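Local coordinates for protein CCMAN5 (PDB 2XSG) that probably hydrolyses alpha-mannosidic bonds as a bacterial family 92 glycoside hydrolase, and enables mannose-6-phosphate modification of yeast-made human lysosomal enzymes, at residues T616-N621 with P642-V647. Numbering follows the deposited sequence.
Sequences TKETWN and PLKTKV
The first torsions of Trp620 and Lys644 lay the lysine chain across one face of the indole. The indole CG lies anti to the carbonyl carbon (chi1 -80°), while Lys644 runs out extended with CG anti to its own N (chi1 -162°). Its CB sits 3.9 Å from the centroid of the Trp620 six-membered ring, a CH-pi contact almost on the ring normal. Further out, Lys644 CD reaches Trp620 CE2 at 4.0 Å. At the ring edge, Trp620 CZ3 is 3.6 Å from Pro642 O. Without the indole, as with an alanine at Trp620, the methylenes of Lys644 would probably lose their aromatic partner and the chain could swing more freely. The two segments form an antiparallel pair in a three-stranded sheet of the catalytic region, with 618-623 as an outer strand. Thr619 pairs with Thr645 and Asn621 with Leu643, both as hydrogen-bonded pairs. Thr619 N to Thr645 O is 2.9 Å. On the face opposite Trp620, Asn621 ND2 donates to Thr619 OG1 at 3.3 Å, tilted from the amide plane. Val647 CG2 touches the same hydroxyl, Thr619 OG1, at 3.6 Å. Helix 604-616 packs on Thr619 through Trp610 and Ala613. Beside Lys617 and Val647, a water bridges Lys617 O, Thr619 OG1 and Val647 N, lying 2.7 Å from Lys617 O.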
ATOM      1  N   THR A 616       2.505  18.354   5.940  1.00  4.35           N
ATOM      2  CA  THR A 616       1.885  19.502   5.267  1.00  4.62           C
ATOM      3  C   THR A 616       2.823  20.672   4.976  1.00  4.83           C
ATOM      4  O   THR A 616       2.385  21.650   4.384  1.00  4.84           O
ATOM      5  CB  THR A 616       0.658  20.053   6.012  1.00  3.73           C
ATOM      6  OG1 THR A 616       1.082  20.821   7.142  1.00  3.10           O
ATOM      7  CG2 THR A 616      -0.257  18.941   6.472  1.00  4.12           C
ATOM      8  N   LYS A 617       4.089  20.559   5.376  1.00  4.97           N
ATOM      9  CA  LYS A 617       5.074  21.632   5.216  1.00  6.36           C
ATOM     10  C   LYS A 617       6.390  21.080   4.637  1.00  6.86           C
ATOM     11  O   LYS A 617       6.474  19.902   4.292  1.00  7.32           O
ATOM     12  CB  LYS A 617       5.337  22.305   6.572  1.00  5.97           C
ATOM     13  CG  LYS A 617       4.097  22.912   7.235  1.00  6.46           C
ATOM     14  CD  LYS A 617       4.443  23.478   8.609  1.00  5.11           C
ATOM     15  CE  LYS A 617       3.258  24.164   9.258  1.00  5.34           C
ATOM     16  NZ  LYS A 617       2.852  25.412   8.554  1.00  6.95           N
ATOM     17  N   GLU A 618       7.390  21.945   4.508  1.00  7.03           N
ATOM     18  CA  GLU A 618       8.730  21.540   4.123  1.00  7.91           C
ATOM     19  C   GLU A 618       9.466  21.084   5.362  1.00  7.81           C
ATOM     20  O   GLU A 618       9.356  21.721   6.406  1.00  7.83           O
ATOM     21  CB  GLU A 618       9.503  22.711   3.541  1.00  7.83           C
ATOM     22  CG  GLU A 618       9.006  23.231   2.213  1.00 11.27           C
ATOM     23  CD  GLU A 618      10.099  23.986   1.480  1.00 14.13           C
ATOM     24  OE1 GLU A 618      11.005  24.516   2.160  1.00 17.08           O
ATOM     25  OE2 GLU A 618      10.078  24.015   0.232  1.00 15.91           O
ATOM     26  N   THR A 619      10.205  19.986   5.250  1.00  7.07           N
ATOM     27  CA  THR A 619      11.095  19.535   6.321  1.00  6.88           C
ATOM     28  C   THR A 619      12.486  19.228   5.784  1.00  7.07           C
ATOM     29  O   THR A 619      12.662  19.047   4.575  1.00  6.54           O
ATOM     30  CB  THR A 619      10.596  18.233   6.995  1.00  7.10           C
ATOM     31  OG1 THR A 619      10.223  17.283   5.981  1.00  6.62           O
ATOM     32  CG2 THR A 619       9.413  18.516   7.917  1.00  6.81           C
ATOM     33  N   TRP A 620      13.457  19.145   6.696  1.00  6.60           N
ATOM     34  CA  TRP A 620      14.784  18.620   6.377  1.00  7.46           C
ATOM     35  C   TRP A 620      14.735  17.117   6.165  1.00  7.30           C
ATOM     36  O   TRP A 620      14.183  16.378   6.981  1.00  7.30           O
ATOM     37  CB  TRP A 620      15.776  18.941   7.490  1.00  7.46           C
ATOM     38  CG  TRP A 620      16.279  20.342   7.409  1.00  9.06           C
ATOM     39  CD1 TRP A 620      16.052  21.354   8.312  1.00 10.38           C
ATOM     40  CD2 TRP A 620      17.075  20.902   6.360  1.00  9.33           C
ATOM     41  NE1 TRP A 620      16.682  22.496   7.892  1.00 11.77           N
ATOM     42  CE2 TRP A 620      17.310  22.256   6.697  1.00 10.62           C
ATOM     43  CE3 TRP A 620      17.634  20.389   5.181  1.00  8.28           C
ATOM     44  CZ2 TRP A 620      18.081  23.107   5.889  1.00 11.07           C
ATOM     45  CZ3 TRP A 620      18.394  21.239   4.374  1.00 10.61           C
ATOM     46  CH2 TRP A 620      18.607  22.583   4.732  1.00 11.10           C
ATOM     47  N   ASN A 621      15.302  16.681   5.045  1.00  7.01           N
ATOM     48  CA  ASN A 621      15.375  15.263   4.717  1.00  6.73           C
ATOM     49  C   ASN A 621      16.798  14.825   4.466  1.00  6.29           C
ATOM     50  O   ASN A 621      17.430  15.265   3.502  1.00  6.48           O
ATOM     51  CB  ASN A 621      14.480  14.936   3.528  1.00  6.57           C
ATOM     52  CG  ASN A 621      13.021  14.931   3.913  1.00  6.42           C
ATOM     53  OD1 ASN A 621      12.488  13.902   4.321  1.00  6.78           O
ATOM     54  ND2 ASN A 621      12.387  16.101   3.860  1.00  3.12           N
ATOM     55  N   PRO A 642      21.715  17.007   2.353  1.00  7.68           N
ATOM     56  CA  PRO A 642      20.353  16.989   2.865  1.00  8.12           C
ATOM     57  C   PRO A 642      19.486  18.063   2.211  1.00  8.63           C
ATOM     58  O   PRO A 642      19.983  19.136   1.867  1.00  9.18           O
ATOM     59  CB  PRO A 642      20.544  17.305   4.344  1.00  7.51           C
ATOM     60  CG  PRO A 642      21.846  16.688   4.669  1.00  8.19           C
ATOM     61  CD  PRO A 642      22.701  17.002   3.458  1.00  8.09           C
ATOM     62  N   LEU A 643      18.195  17.777   2.069  1.00  9.20           N
ATOM     63  CA  LEU A 643      17.295  18.607   1.281  1.00  9.82           C
ATOM     64  C   LEU A 643      16.063  19.070   2.088  1.00  9.81           C
ATOM     65  O   LEU A 643      15.417  18.279   2.759  1.00  9.76           O
ATOM     66  CB  LEU A 643      16.889  17.820   0.030  1.00  9.84           C
ATOM     67  CG  LEU A 643      15.906  18.346  -1.001  1.00 12.21           C
ATOM     68  CD1 LEU A 643      16.632  19.294  -1.967  1.00 12.01           C
ATOM     69  CD2 LEU A 643      15.278  17.174  -1.767  1.00 12.73           C
ATOM     70  N   LYS A 644      15.755  20.361   2.020  1.00 10.83           N
ATOM     71  CA  LYS A 644      14.539  20.892   2.642  1.00 11.06           C
ATOM     72  C   LYS A 644      13.429  20.936   1.607  1.00 10.59           C
ATOM     73  O   LYS A 644      13.509  21.688   0.633  1.00 11.54           O
ATOM     74  CB  LYS A 644      14.783  22.280   3.239  1.00 11.66           C
ATOM     75  CG  LYS A 644      13.720  22.683   4.259  1.00 14.29           C
ATOM     76  CD  LYS A 644      14.135  23.926   5.025  1.00 19.40           C
ATOM     77  CE  LYS A 644      13.065  24.353   6.015  1.00 21.61           C
ATOM     78  NZ  LYS A 644      13.210  25.817   6.308  1.00 23.23           N
ATOM     79  N   THR A 645      12.395  20.135   1.820  1.00  9.56           N
ATOM     80  CA  THR A 645      11.399  19.882   0.794  1.00  8.37           C
ATOM     81  C   THR A 645      10.153  19.307   1.450  1.00  8.04           C
ATOM     82  O   THR A 645      10.227  18.804   2.580  1.00  7.93           O
ATOM     83  CB  THR A 645      11.957  18.886  -0.262  1.00  8.80           C
ATOM     84  OG1 THR A 645      10.973  18.634  -1.264  1.00  7.29           O
ATOM     85  CG2 THR A 645      12.382  17.562   0.396  1.00  8.26           C
ATOM     86  N   LYS A 646       9.010  19.415   0.769  1.00  7.41           N
ATOM     87  CA  LYS A 646       7.787  18.756   1.227  1.00  7.54           C
ATOM     88  C   LYS A 646       7.936  17.267   0.977  1.00  7.08           C
ATOM     89  O   LYS A 646       8.436  16.850  -0.069  1.00  7.04           O
ATOM     90  CB  LYS A 646       6.549  19.247   0.481  1.00  7.38           C
ATOM     91  CG  LYS A 646       6.205  20.707   0.639  1.00  8.14           C
ATOM     92  CD  LYS A 646       4.771  20.936   0.125  1.00 10.10           C
ATOM     93  CE  LYS A 646       4.014  21.959   0.962  1.00 11.20           C
ATOM     94  NZ  LYS A 646       2.710  22.288   0.291  1.00 14.08           N
ATOM     95  N   VAL A 647       7.480  16.471   1.934  1.00  7.08           N
ATOM     96  CA  VAL A 647       7.559  15.015   1.828  1.00  5.75           C
ATOM     97  C   VAL A 647       6.426  14.546   0.922  1.00  5.44           C
ATOM     98  O   VAL A 647       6.604  13.657   0.095  1.00  4.92           O
ATOM     99  CB  VAL A 647       7.516  14.371   3.242  1.00  5.45           C
ATOM    100  CG1 VAL A 647       7.231  12.865   3.193  1.00  5.28           C
ATOM    101  CG2 VAL A 647       8.822  14.630   3.964  1.00  4.35           C
TER
HETATM  102  O   HOH W   1       4.901  17.276   3.219  1.00  2.00           O
HETATM  103  O   HOH W   2       7.688  17.511   4.728  1.00  5.03           O